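Local coordinates for putative integron gene cassette protein (Uncultured bacterium, PDB 3FUY) that is of unknown function but is encoded on a mobile integron gene cassette and assembles as three copies of an alpha/beta chain built around a mixed sheet, at residues R73-S78 and P90-R95; Y110-V115 and K156-L161; L48-T53 and I99-T104; E23-S28 and V35-F40. One frame throughout, in Å; residues are numbered along the deposited sequence.

Contact 1 (R73-S78 and P90-R95)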
loop_
_atom_site.group_PDB
_atom_site.type_symbol
_atom_site.label_atom_id
_atom_site.label_comp_id
_atom_site.label_asym_id
_atom_site.label_seq_id
_atom_site.Cartn_x
_atom_site.Cartn_y
_atom_site.Cartn_z
ATOM N N ARG B 73 -8.601 5.156 21.489
ATOM C CA ARG B 73 -7.502 5.107 22.456
ATOM C C ARG B 73 -7.820 5.961 23.701
ATOM O O ARG B 73 -7.406 5.622 24.804
ATOM C CB ARG B 73 -6.110 5.395 21.829
ATOM C CG ARG B 73 -5.954 6.733 21.174
ATOM C CD ARG B 73 -4.454 7.033 20.835
ATOM N NE ARG B 73 -4.337 8.428 20.412
ATOM C CZ ARG B 73 -4.551 8.829 19.167
ATOM N NH1 ARG B 73 -4.861 7.935 18.245
ATOM N NH2 ARG B 73 -4.455 10.110 18.837
ATOM N N ASP B 74 -8.592 7.035 23.529
ATOM C CA ASP B 74 -9.112 7.800 24.674
ATOM C C ASP B 74 -10.123 6.995 25.513
ATOM O O ASP B 74 -10.108 7.061 26.739
ATOM C CB ASP B 74 -9.752 9.128 24.226
ATOM C CG ASP B 74 -8.729 10.119 23.653
ATOM O OD1 ASP B 74 -7.504 9.853 23.717
ATOM O OD2 ASP B 74 -9.160 11.170 23.135
ATOM N N ALA B 75 -11.011 6.248 24.863
ATOM C CA ALA B 75 -11.894 5.341 25.610
ATOM C C ALA B 75 -11.076 4.312 26.400
ATOM O O ALA B 75 -11.391 4.021 27.554
ATOM C CB ALA B 75 -12.909 4.643 24.676
ATOM N N GLN B 76 -10.022 3.782 25.779
ATOM C CA GLN B 76 -9.134 2.820 26.429
ATOM C C GLN B 76 -8.479 3.438 27.657
ATOM O O GLN B 76 -8.433 2.830 28.727
ATOM C CB GLN B 76 -8.043 2.346 25.463
ATOM C CG GLN B 76 -6.937 1.514 26.134
ATOM C CD GLN B 76 -7.411 0.122 26.559
ATOM O OE1 GLN B 76 -7.521 -0.784 25.736
ATOM N NE2 GLN B 76 -7.667 -0.053 27.852
ATOM N N GLN B 77 -7.984 4.659 27.493
ATOM C CA GLN B 77 -7.337 5.378 28.582
ATOM C C GLN B 77 -8.286 5.587 29.768
ATOM O O GLN B 77 -7.846 5.575 30.912
ATOM C CB GLN B 77 -6.773 6.718 28.079
ATOM C CG GLN B 77 -5.842 7.415 29.052
ATOM C CD GLN B 77 -4.675 6.541 29.462
ATOM O OE1 GLN B 77 -4.240 5.672 28.703
ATOM N NE2 GLN B 77 -4.162 6.762 30.670
ATOM N N SER B 78 -9.579 5.762 29.495
ATOM C CA SER B 78 -10.572 5.935 30.557
ATOM C C SER B 78 -10.853 4.641 31.307
ATOM O O SER B 78 -11.264 4.664 32.464
ATOM C CB SER B 78 -11.896 6.462 29.996
ATOM O OG SER B 78 -11.774 7.816 29.626
ATOM N N PRO B 90 -9.688 -4.584 30.414
ATOM C CA PRO B 90 -9.792 -4.989 29.004
ATOM C C PRO B 90 -9.052 -4.050 28.039
ATOM O O PRO B 90 -8.743 -2.912 28.395
ATOM C CB PRO B 90 -11.293 -4.916 28.735
ATOM C CG PRO B 90 -11.819 -3.917 29.727
ATOM C CD PRO B 90 -10.937 -4.003 30.939
ATOM N N HIS B 91 -8.785 -4.544 26.831
ATOM C CA HIS B 91 -8.289 -3.724 25.730
ATOM C C HIS B 91 -9.456 -3.337 24.816
ATOM O O HIS B 91 -10.291 -4.184 24.467
ATOM C CB HIS B 91 -7.294 -4.508 24.872
ATOM C CG HIS B 91 -6.003 -4.846 25.550
ATOM N ND1 HIS B 91 -4.918 -3.992 25.566
ATOM C CD2 HIS B 91 -5.594 -5.979 26.170
ATOM C CE1 HIS B 91 -3.913 -4.568 26.201
ATOM N NE2 HIS B 91 -4.295 -5.777 26.572
ATOM N N ILE B 92 -9.516 -2.071 24.409
ATOM C CA ILE B 92 -10.465 -1.658 23.388
ATOM C C ILE B 92 -9.646 -1.241 22.182
ATOM O O ILE B 92 -8.846 -0.314 22.269
ATOM C CB ILE B 92 -11.322 -0.454 23.835
ATOM C CG1 ILE B 92 -11.972 -0.711 25.190
ATOM C CG2 ILE B 92 -12.382 -0.164 22.812
ATOM C CD1 ILE B 92 -12.976 0.371 25.578
ATOM N N ARG B 93 -9.830 -1.921 21.057
ATOM C CA ARG B 93 -8.976 -1.689 19.901
ATOM C C ARG B 93 -9.795 -1.379 18.666
ATOM O O ARG B 93 -10.771 -2.069 18.376
ATOM C CB ARG B 93 -8.100 -2.920 19.632
ATOM C CG ARG B 93 -7.323 -3.409 20.843
ATOM C CD ARG B 93 -6.330 -2.349 21.354
ATOM N NE ARG B 93 -5.395 -1.893 20.322
ATOM C CZ ARG B 93 -4.414 -1.020 20.551
ATOM N NH1 ARG B 93 -4.235 -0.536 21.773
ATOM N NH2 ARG B 93 -3.600 -0.643 19.573
ATOM N N ILE B 94 -9.405 -0.346 17.921
ATOM C CA ILE B 94 -10.130 -0.058 16.689
ATOM C C ILE B 94 -9.668 -1.034 15.596
ATOM O O ILE B 94 -8.513 -1.474 15.597
ATOM C CB ILE B 94 -9.948 1.408 16.252
ATOM C CG1 ILE B 94 -10.976 1.782 15.196
ATOM C CG2 ILE B 94 -8.514 1.669 15.743
ATOM C CD1 ILE B 94 -11.085 3.302 14.958
ATOM N N ARG B 95 -10.564 -1.394 14.680
ATOM C CA ARG B 95 -10.176 -2.261 13.568
ATOM C C ARG B 95 -10.413 -1.583 12.237
ATOM O O ARG B 95 -9.546 -1.576 11.356
ATOM C CB ARG B 95 -10.949 -3.585 13.609
ATOM C CG ARG B 95 -10.708 -4.403 14.849
ATOM C CD ARG B 95 -9.219 -4.703 15.075
ATOM N NE ARG B 95 -9.063 -5.494 16.289
ATOM C CZ ARG B 95 -8.007 -5.468 17.092
ATOM N NH1 ARG B 95 -6.958 -4.678 16.830
ATOM N NH2 ARG B 95 -8.008 -6.233 18.172
HETATM O O HOH W 1 -5.193 -1.451 24.401
#
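The carboxamide of Gln76 reaches across to Pro90, His91 and Ile92 at once, tying the C-terminal part of helix 59-79 to the start of strand 91-100. Its CG is anti to the backbone N (chi1 170°) and the chain bends at the next bond, which brings the amide over to the strand. Gln76 NE2 donates to Pro90 O at 3.1 Å, a bond lying both in the amide plane of Gln76 and in the plane of the Pro90 carbonyl; Gly80 O takes a second bond from the same nitrogen. Gln76 OE1 accepts from Ile92 N at 2.7 Å, with the donor 41° above the plane of the amide. The flat group is therefore held at both ends, which fixes its flip. A water 2.8 Å from Gln76 OE1 donates to it, accepts from Arg93 NH1 at that guanidinium's edge, and sits in the ring plane of His91, 2.8 Å from His91 ND1. Apolar contact is slight: Ala75 CB lies 4.4 Å from Ile92 CD1. Helix and strand segments run antiparallel, 177° apart, with axes 7.8 Å from each other. Helix 121-138 flanks them, Leu135 touching Ala75 and Ala131 touching Ile92, while strand 91-100 continues between strands 44-49 and 106-116.

Contact 2 (Y110-V115 and K156-L161)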
loop_
_atom_site.group_PDB
_atom_site.type_symbol
_atom_site.label_atom_id
_atom_site.label_comp_id
_atom_site.label_asym_id
_atom_site.label_seq_id
_atom_site.Cartn_x
_atom_site.Cartn_y
_atom_site.Cartn_z
ATOM N N TYR B 110 -15.706 -0.373 13.758
ATOM C CA TYR B 110 -15.561 -1.730 14.290
ATOM C C TYR B 110 -14.433 -1.781 15.303
ATOM O O TYR B 110 -13.281 -1.467 14.972
ATOM C CB TYR B 110 -15.241 -2.719 13.159
ATOM C CG TYR B 110 -16.339 -2.828 12.155
ATOM C CD1 TYR B 110 -16.392 -1.979 11.059
ATOM C CD2 TYR B 110 -17.364 -3.763 12.323
ATOM C CE1 TYR B 110 -17.427 -2.063 10.146
ATOM C CE2 TYR B 110 -18.388 -3.858 11.419
ATOM C CZ TYR B 110 -18.422 -3.015 10.334
ATOM O OH TYR B 110 -19.451 -3.135 9.433
ATOM N N VAL B 111 -14.758 -2.189 16.522
ATOM C CA VAL B 111 -13.796 -2.251 17.605
ATOM C C VAL B 111 -13.833 -3.661 18.162
ATOM O O VAL B 111 -14.846 -4.345 18.035
ATOM C CB VAL B 111 -14.136 -1.245 18.724
ATOM C CG1 VAL B 111 -14.215 0.155 18.159
ATOM C CG2 VAL B 111 -15.485 -1.607 19.396
ATOM N N ASP B 112 -12.718 -4.103 18.732
ATOM C CA ASP B 112 -12.653 -5.370 19.454
ATOM C C ASP B 112 -12.540 -5.016 20.929
ATOM O O ASP B 112 -11.790 -4.103 21.286
ATOM C CB ASP B 112 -11.388 -6.174 19.083
ATOM C CG ASP B 112 -11.497 -6.930 17.755
ATOM O OD1 ASP B 112 -12.535 -6.862 17.067
ATOM O OD2 ASP B 112 -10.507 -7.611 17.393
ATOM N N LEU B 113 -13.275 -5.725 21.783
ATOM C CA LEU B 113 -13.045 -5.663 23.221
ATOM C C LEU B 113 -12.351 -6.959 23.621
ATOM O O LEU B 113 -12.898 -8.049 23.431
ATOM C CB LEU B 113 -14.352 -5.514 24.013
ATOM C CG LEU B 113 -14.201 -5.475 25.541
ATOM C CD1 LEU B 113 -13.735 -4.103 26.012
ATOM C CD2 LEU B 113 -15.506 -5.857 26.248
ATOM N N ILE B 114 -11.147 -6.846 24.161
ATOM C CA ILE B 114 -10.388 -8.030 24.555
ATOM C C ILE B 114 -10.279 -8.136 26.071
ATOM O O ILE B 114 -9.688 -7.271 26.710
ATOM C CB ILE B 114 -8.972 -8.042 23.920
ATOM C CG1 ILE B 114 -9.058 -7.794 22.411
ATOM C CG2 ILE B 114 -8.273 -9.364 24.201
ATOM C CD1 ILE B 114 -7.690 -7.597 21.733
ATOM N N VAL B 115 -10.864 -9.192 26.644
ATOM C CA VAL B 115 -10.737 -9.457 28.076
ATOM C C VAL B 115 -9.861 -10.682 28.314
ATOM O O VAL B 115 -9.627 -11.473 27.407
ATOM C CB VAL B 115 -12.112 -9.654 28.775
ATOM C CG1 VAL B 115 -12.954 -8.394 28.669
ATOM C CG2 VAL B 115 -12.852 -10.839 28.183
ATOM N N LYS B 156 -16.836 -6.388 18.794
ATOM C CA LYS B 156 -16.588 -7.820 18.826
ATOM C C LYS B 156 -15.908 -8.155 20.147
ATOM O O LYS B 156 -15.050 -7.400 20.624
ATOM C CB LYS B 156 -15.696 -8.219 17.637
ATOM C CG LYS B 156 -15.496 -9.705 17.482
ATOM C CD LYS B 156 -14.558 -10.048 16.334
ATOM C CE LYS B 156 -15.144 -9.657 14.999
ATOM N NZ LYS B 156 -14.140 -9.842 13.910
ATOM N N LEU B 157 -16.293 -9.273 20.752
ATOM C CA LEU B 157 -15.719 -9.682 22.026
ATOM C C LEU B 157 -14.709 -10.813 21.836
ATOM O O LEU B 157 -14.959 -11.774 21.108
ATOM C CB LEU B 157 -16.821 -10.118 22.990
ATOM C CG LEU B 157 -18.056 -9.218 23.031
ATOM C CD1 LEU B 157 -19.228 -9.896 23.772
ATOM C CD2 LEU B 157 -17.707 -7.888 23.675
ATOM N N ARG B 158 -13.561 -10.689 22.491
ATOM C CA ARG B 158 -12.519 -11.701 22.398
ATOM C C ARG B 158 -12.059 -12.021 23.795
ATOM O O ARG B 158 -12.179 -11.202 24.699
ATOM C CB ARG B 158 -11.315 -11.195 21.571
ATOM C CG ARG B 158 -11.614 -10.971 20.090
ATOM C CD ARG B 158 -10.382 -10.497 19.331
ATOM N NE ARG B 158 -10.620 -10.346 17.893
ATOM C CZ ARG B 158 -10.650 -11.357 17.025
ATOM N NH1 ARG B 158 -10.441 -12.600 17.452
ATOM N NH2 ARG B 158 -10.876 -11.129 15.731
ATOM N N GLU B 159 -11.528 -13.220 23.975
ATOM C CA GLU B 159 -10.794 -13.516 25.186
ATOM C C GLU B 159 -9.441 -14.072 24.770
ATOM O O GLU B 159 -9.306 -14.726 23.730
ATOM C CB GLU B 159 -11.558 -14.467 26.115
ATOM C CG GLU B 159 -11.561 -15.932 25.716
ATOM C CD GLU B 159 -12.321 -16.808 26.724
ATOM O OE1 GLU B 159 -11.866 -16.938 27.884
ATOM O OE2 GLU B 159 -13.373 -17.368 26.351
ATOM N N GLU B 160 -8.434 -13.764 25.573
ATOM C CA GLU B 160 -7.068 -14.111 25.258
ATOM C C GLU B 160 -6.323 -14.159 26.568
ATOM O O GLU B 160 -6.659 -13.442 27.499
ATOM C CB GLU B 160 -6.443 -13.039 24.363
ATOM C CG GLU B 160 -7.119 -12.858 23.013
ATOM C CD GLU B 160 -6.719 -13.927 22.016
ATOM O OE1 GLU B 160 -5.955 -14.839 22.394
ATOM O OE2 GLU B 160 -7.172 -13.858 20.855
ATOM N N LEU B 161 -5.307 -15.007 26.649
ATOM C CA LEU B 161 -4.439 -14.983 27.801
ATOM C C LEU B 161 -3.517 -13.790 27.601
ATOM O O LEU B 161 -2.656 -13.809 26.721
ATOM C CB LEU B 161 -3.642 -16.284 27.882
ATOM C CG LEU B 161 -2.792 -16.485 29.134
ATOM C CD1 LEU B 161 -3.642 -16.353 30.383
ATOM C CD2 LEU B 161 -2.106 -17.847 29.088
HETATM O O HOH W 2 -11.753 -8.491 14.878
#
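In the parallel strand pair at one margin of the sheet, Asp112 stands beside Lys156, Leu113 beside Leu157 and Ile114 beside Arg158. The backbone bonds alternate in direction: Leu113 N donates to Lys156 O at 2.7 Å, and Arg158 N to Leu113 O at 2.9 Å. These strands are the two ends of a beta-alpha-beta crossover through helix 121-138, and Leu113 CD2, 3.9 Å from Leu157 CD2, lies on the face that this helix covers. Asp112 and Arg158 occupy the other face. Extended from CG to NE, Arg158 brings its NE to 2.8 Å from Asp112 OD2; that oxygen lies near the guanidinium plane of Arg158, but NE comes to it from 62° above the carboxylate plane. OD2 also bridges to Arg95 NE. With an alanine at Asp112, Arg158 and Arg95 would probably lose their shared carboxylate, and Arg158 would be freer to swing. A water 2.8 Å from Asp112 OD1 accepts from Arg158 NH2 and from Lys156 NZ, whose salt bridge is to Asp177.

Contact 3 (L48-T53 and I99-T104)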
loop_
_atom_site.group_PDB
_atom_site.type_symbol
_atom_site.label_atom_id
_atom_site.label_comp_id
_atom_site.label_asym_id
_atom_site.label_seq_id
_atom_site.Cartn_x
_atom_site.Cartn_y
_atom_site.Cartn_z
ATOM N N LEU B 48 -9.497 1.827 6.677
ATOM C CA LEU B 48 -10.529 2.738 6.227
ATOM C C LEU B 48 -11.214 2.196 4.964
ATOM O O LEU B 48 -10.557 1.861 3.968
ATOM C CB LEU B 48 -9.941 4.115 5.966
ATOM C CG LEU B 48 -10.893 5.124 5.327
ATOM C CD1 LEU B 48 -12.093 5.389 6.253
ATOM C CD2 LEU B 48 -10.131 6.401 5.035
ATOM N N ARG B 49 -12.539 2.094 5.022
ATOM C CA ARG B 49 -13.329 1.631 3.877
ATOM C C ARG B 49 -14.414 2.632 3.521
ATOM O O ARG B 49 -15.154 3.081 4.394
ATOM C CB ARG B 49 -14.008 0.307 4.201
ATOM C CG ARG B 49 -13.149 -0.899 3.976
ATOM C CD ARG B 49 -13.887 -2.184 4.345
ATOM N NE ARG B 49 -13.075 -3.347 3.983
ATOM C CZ ARG B 49 -13.418 -4.242 3.061
ATOM N NH1 ARG B 49 -14.583 -4.130 2.421
ATOM N NH2 ARG B 49 -12.601 -5.257 2.793
ATOM N N ILE B 50 -14.511 2.980 2.243
ATOM C CA ILE B 50 -15.650 3.741 1.777
ATOM C C ILE B 50 -16.634 2.714 1.196
ATOM O O ILE B 50 -16.778 2.578 -0.015
ATOM C CB ILE B 50 -15.244 4.786 0.734
ATOM C CG1 ILE B 50 -13.929 5.493 1.130
ATOM C CG2 ILE B 50 -16.372 5.776 0.516
ATOM C CD1 ILE B 50 -13.967 6.195 2.511
ATOM N N GLY B 51 -17.283 1.985 2.090
ATOM C CA GLY B 51 -17.971 0.751 1.753
ATOM C C GLY B 51 -19.192 0.886 0.860
ATOM O O GLY B 51 -19.317 0.183 -0.146
ATOM N N ARG B 52 -20.092 1.792 1.208
ATOM C CA ARG B 52 -21.378 1.842 0.511
ATOM C C ARG B 52 -21.267 2.334 -0.930
ATOM O O ARG B 52 -21.815 1.717 -1.844
ATOM C CB ARG B 52 -22.397 2.682 1.279
ATOM C CG ARG B 52 -23.845 2.422 0.823
ATOM C CD ARG B 52 -24.864 3.056 1.767
ATOM N NE ARG B 52 -26.231 3.028 1.227
ATOM C CZ ARG B 52 -27.220 3.801 1.670
ATOM N NH1 ARG B 52 -26.998 4.656 2.659
ATOM N NH2 ARG B 52 -28.432 3.721 1.123
ATOM N N THR B 53 -20.554 3.437 -1.129
ATOM C CA THR B 53 -20.447 4.056 -2.443
ATOM C C THR B 53 -19.256 3.569 -3.260
ATOM O O THR B 53 -19.262 3.666 -4.494
ATOM C CB THR B 53 -20.258 5.553 -2.306
ATOM O OG1 THR B 53 -19.063 5.794 -1.552
ATOM C CG2 THR B 53 -21.469 6.197 -1.605
ATOM N N ILE B 99 -16.995 4.103 6.091
ATOM C CA ILE B 99 -17.738 5.321 5.839
ATOM C C ILE B 99 -18.836 5.112 4.791
ATOM O O ILE B 99 -18.586 4.552 3.733
ATOM C CB ILE B 99 -16.811 6.461 5.370
ATOM C CG1 ILE B 99 -15.843 6.853 6.493
ATOM C CG2 ILE B 99 -17.634 7.673 4.900
ATOM C CD1 ILE B 99 -15.010 8.049 6.167
ATOM N N ASP B 100 -20.045 5.571 5.112
ATOM C CA ASP B 100 -21.160 5.642 4.168
ATOM C C ASP B 100 -21.385 7.094 3.801
ATOM O O ASP B 100 -21.954 7.860 4.584
ATOM C CB ASP B 100 -22.426 5.081 4.827
ATOM C CG ASP B 100 -23.694 5.311 4.000
ATOM O OD1 ASP B 100 -23.677 6.029 2.974
ATOM O OD2 ASP B 100 -24.736 4.763 4.405
ATOM N N ASP B 101 -20.943 7.478 2.614
ATOM C CA ASP B 101 -21.105 8.851 2.151
ATOM C C ASP B 101 -22.092 8.968 0.980
ATOM O O ASP B 101 -21.976 9.864 0.145
ATOM C CB ASP B 101 -19.749 9.468 1.781
ATOM C CG ASP B 101 -18.981 8.657 0.740
ATOM O OD1 ASP B 101 -19.369 7.497 0.437
ATOM O OD2 ASP B 101 -17.956 9.184 0.242
ATOM N N LYS B 102 -23.065 8.067 0.925
ATOM C CA LYS B 102 -23.992 8.067 -0.206
ATOM C C LYS B 102 -24.957 9.247 -0.146
ATOM O O LYS B 102 -24.892 10.148 -0.986
ATOM C CB LYS B 102 -24.735 6.741 -0.317
ATOM C CG LYS B 102 -25.663 6.664 -1.527
ATOM C CD LYS B 102 -26.174 5.244 -1.718
ATOM C CE LYS B 102 -26.869 5.090 -3.059
ATOM N NZ LYS B 102 -27.262 3.675 -3.286
ATOM N N HIS B 103 -25.833 9.256 0.856
ATOM C CA HIS B 103 -26.770 10.368 1.024
ATOM C C HIS B 103 -26.316 11.348 2.096
ATOM O O HIS B 103 -26.149 12.531 1.823
ATOM C CB HIS B 103 -28.186 9.860 1.299
ATOM C CG HIS B 103 -28.700 8.933 0.244
ATOM N ND1 HIS B 103 -28.786 9.295 -1.083
ATOM C CD2 HIS B 103 -29.148 7.658 0.318
ATOM C CE1 HIS B 103 -29.264 8.282 -1.782
ATOM N NE2 HIS B 103 -29.495 7.278 -0.955
ATOM N N THR B 104 -26.123 10.862 3.316
ATOM C CA THR B 104 -25.513 11.682 4.354
ATOM C C THR B 104 -24.174 11.076 4.744
ATOM O O THR B 104 -23.830 9.968 4.318
ATOM C CB THR B 104 -26.360 11.724 5.610
ATOM O OG1 THR B 104 -26.729 10.381 5.956
ATOM C CG2 THR B 104 -27.607 12.572 5.384
HETATM O O HOH W 3 -20.417 1.989 4.204
HETATM O O HOH W 4 -19.698 4.763 1.330
#
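An Asx turn at Asp100, gripped from across the contact by Arg52, takes the chain out of strand 91-100 beside the end of its parallel neighbour, strand 44-49. Asp100 OD1 accepts from Lys102 N at 3.0 Å, closing the turn. The other oxygen, Asp100 OD2, offers the syn lone pair to Arg52 NH1 at 2.9 Å in a salt bridge. The arginine chain, extended from CG to NE, delivers the edge of its guanidinium, whose plane stands 82° from that of the carboxylate. With both oxygens engaged, the carboxylate's rotation is fixed; an alanine here would probably leave Arg52 without its counter-charge and the amide of Lys102 without the acceptor that closes the turn. Lys102 CD lies over one face of the same guanidinium, 3.7 Å from Arg52 NE. Nearby, His103 ND1 is bonded to Asp165 of the second subunit. Where the strands still pair, Ile99 N donates to Arg49 O at 2.7 Å, and on the buried side Leu48 CD1 packs 3.9 Å from Ile99 CD1. Beyond the pairing, a water fills in between the backbones, accepting from Thr53 N and donating to Ile99 O at 2.7 Å. Thr53 OG1 accepts from Phe55 N and donates to the syn lone pair of Asp101 OD1 at 2.6 Å, while Thr53 CG2 is pressed to 3.4 Å from Lys102 CA.

Contact 4 (E23-S28 and V35-F40)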
loop_
_atom_site.group_PDB
_atom_site.type_symbol
_atom_site.label_atom_id
_atom_site.label_comp_id
_atom_site.label_asym_id
_atom_site.label_seq_id
_atom_site.Cartn_x
_atom_site.Cartn_y
_atom_site.Cartn_z
ATOM N N GLU B 23 7.948 8.968 9.642
ATOM C CA GLU B 23 6.628 9.581 9.714
ATOM C C GLU B 23 5.795 8.849 10.756
ATOM O O GLU B 23 5.938 7.634 10.942
ATOM C CB GLU B 23 5.926 9.564 8.348
ATOM C CG GLU B 23 4.549 10.241 8.362
ATOM C CD GLU B 23 3.938 10.400 6.977
ATOM O OE1 GLU B 23 4.042 9.457 6.154
ATOM O OE2 GLU B 23 3.341 11.470 6.717
ATOM N N SER B 24 4.939 9.580 11.451
ATOM C CA SER B 24 4.194 8.980 12.552
ATOM C C SER B 24 3.028 8.134 12.055
ATOM O O SER B 24 2.666 7.147 12.678
ATOM C CB SER B 24 3.714 10.045 13.530
ATOM O OG SER B 24 2.925 11.005 12.862
ATOM N N VAL B 25 2.436 8.532 10.939
ATOM C CA VAL B 25 1.296 7.817 10.402
ATOM C C VAL B 25 1.551 7.426 8.960
ATOM O O VAL B 25 1.844 8.270 8.124
ATOM C CB VAL B 25 0.041 8.671 10.455
ATOM C CG1 VAL B 25 -1.103 7.943 9.761
ATOM C CG2 VAL B 25 -0.298 8.993 11.908
ATOM N N ASN B 26 1.414 6.142 8.669
ATOM C CA ASN B 26 1.658 5.663 7.327
ATOM C C ASN B 26 0.353 5.228 6.679
ATOM O O ASN B 26 -0.314 4.324 7.163
ATOM C CB ASN B 26 2.653 4.505 7.347
ATOM C CG ASN B 26 2.969 3.984 5.950
ATOM O OD1 ASN B 26 2.083 3.601 5.203
ATOM N ND2 ASN B 26 4.227 3.968 5.604
ATOM N N THR B 27 -0.006 5.889 5.590
ATOM C CA THR B 27 -1.284 5.640 4.927
ATOM C C THR B 27 -1.022 5.047 3.553
ATOM O O THR B 27 -0.112 5.505 2.849
ATOM C CB THR B 27 -2.065 6.957 4.748
ATOM O OG1 THR B 27 -2.398 7.477 6.041
ATOM C CG2 THR B 27 -3.356 6.717 3.969
ATOM N N SER B 28 -1.811 4.043 3.169
ATOM C CA SER B 28 -1.625 3.390 1.870
ATOM C C SER B 28 -2.964 3.079 1.216
ATOM O O SER B 28 -3.874 2.596 1.872
ATOM C CB SER B 28 -0.821 2.083 2.017
ATOM O OG SER B 28 0.392 2.296 2.725
ATOM N N VAL B 35 -8.197 1.738 2.450
ATOM C CA VAL B 35 -6.983 2.414 2.910
ATOM C C VAL B 35 -6.485 1.809 4.215
ATOM O O VAL B 35 -7.259 1.578 5.137
ATOM C CB VAL B 35 -7.241 3.926 3.102
ATOM C CG1 VAL B 35 -6.059 4.604 3.807
ATOM C CG2 VAL B 35 -7.537 4.594 1.749
ATOM N N THR B 36 -5.190 1.535 4.292
ATOM C CA THR B 36 -4.618 1.098 5.557
ATOM C C THR B 36 -3.950 2.284 6.249
ATOM O O THR B 36 -3.231 3.072 5.628
ATOM C CB THR B 36 -3.597 -0.044 5.378
ATOM O OG1 THR B 36 -2.503 0.410 4.571
ATOM C CG2 THR B 36 -4.246 -1.245 4.706
ATOM N N ILE B 37 -4.191 2.407 7.545
ATOM C CA ILE B 37 -3.627 3.509 8.317
ATOM C C ILE B 37 -2.922 2.955 9.546
ATOM O O ILE B 37 -3.545 2.404 10.453
ATOM C CB ILE B 37 -4.716 4.512 8.728
ATOM C CG1 ILE B 37 -5.409 5.071 7.497
ATOM C CG2 ILE B 37 -4.121 5.670 9.517
ATOM C CD1 ILE B 37 -6.673 5.921 7.862
ATOM N N ARG B 38 -1.605 3.069 9.546
ATOM C CA ARG B 38 -0.794 2.570 10.635
ATOM C C ARG B 38 -0.291 3.792 11.398
ATOM O O ARG B 38 0.448 4.595 10.834
ATOM C CB ARG B 38 0.406 1.810 10.041
ATOM C CG ARG B 38 1.515 1.517 11.028
ATOM C CD ARG B 38 1.021 0.631 12.114
ATOM N NE ARG B 38 2.084 -0.006 12.897
ATOM C CZ ARG B 38 1.977 -0.250 14.199
ATOM N NH1 ARG B 38 0.893 0.167 14.859
ATOM N NH2 ARG B 38 2.942 -0.892 14.846
ATOM N N ASP B 39 -0.675 3.927 12.664
ATOM C CA ASP B 39 -0.200 5.027 13.524
ATOM C C ASP B 39 0.916 4.492 14.418
ATOM O O ASP B 39 0.653 3.809 15.401
ATOM C CB ASP B 39 -1.355 5.578 14.398
ATOM C CG ASP B 39 -0.927 6.781 15.272
ATOM O OD1 ASP B 39 0.275 6.926 15.598
ATOM O OD2 ASP B 39 -1.804 7.589 15.646
ATOM N N PHE B 40 2.162 4.779 14.072
ATOM C CA PHE B 40 3.288 4.248 14.847
ATOM C C PHE B 40 3.321 4.798 16.268
ATOM O O PHE B 40 3.473 4.032 17.220
ATOM C CB PHE B 40 4.617 4.584 14.167
ATOM C CG PHE B 40 4.876 3.790 12.910
ATOM C CD1 PHE B 40 5.248 2.448 12.981
ATOM C CD2 PHE B 40 4.776 4.387 11.670
ATOM C CE1 PHE B 40 5.529 1.714 11.832
ATOM C CE2 PHE B 40 5.042 3.661 10.502
ATOM C CZ PHE B 40 5.424 2.310 10.590
HETATM O O HOH W 5 -0.311 2.065 5.496
#
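Val25 and Thr27 pack closely against Val35 and Ile37 on one face of a beta hairpin, while the first modelled residue, Glu23, lies exposed. The tightest point is Thr27 CG2 against Val35 CG1, at 3.4 Å shorter than usual carbon contact; in both residues that methyl is anti to the backbone N and the two side chains meet at a slant. Val25 CG1 follows at 3.8 Å from Ile37 CG2. Backbone bonds hold the strands, 171° apart in direction: Asn26 N donates to Arg38 O at 2.8 Å and Arg38 N returns to Asn26 O, so these two residues form a hydrogen-bonded pair, as do Ser28 and Thr36. Phe40 N closes the open end on Ser24 O at 2.8 Å. The Phe40 ring spans that end, CD2 3.5 Å from Glu23 O and CE2 4.0 Å from Asn26 CB, with Arg38 CG over the centre of one face; Ile62 of the third subunit packs on it. The face of Asn26, Ser28 and Thr36 is polar, with a water 2.9 Å from Thr36 OG1. The third subunit meets this face, Asn26 ND2 bonding to Thr27 O and Thr36 OG1 to Phe29 O of that subunit. Strand 25-29 is outermost within the chain; strand 34-39 lies between it and strand 44-49, and Ile37 touches Cys65, Leu66 and Met69 of helix 59-79.

From the N terminus, contact 4 closes first, as a short hairpin completed by residue 40. Contact 3 then opens at strand 44-49 and closes only at residues 99-104, and the smaller loop of contact 1, from helix 59-79 to strand 91-100, lies wholly within it. Contact 2 follows in series, joining strands 106-116 and 150-160 around helix 121-138; no loops cross. All four reach the same sheet: contacts 4 and 2 hold its two outermost strand pairs, their centres about 23 Å apart on opposite sides of the chain's centre. Contacts 3 and 4 meet through a probable hydrogen bond of 2.7 Å from Leu48 N to Val35 O, and both touch the second subunit.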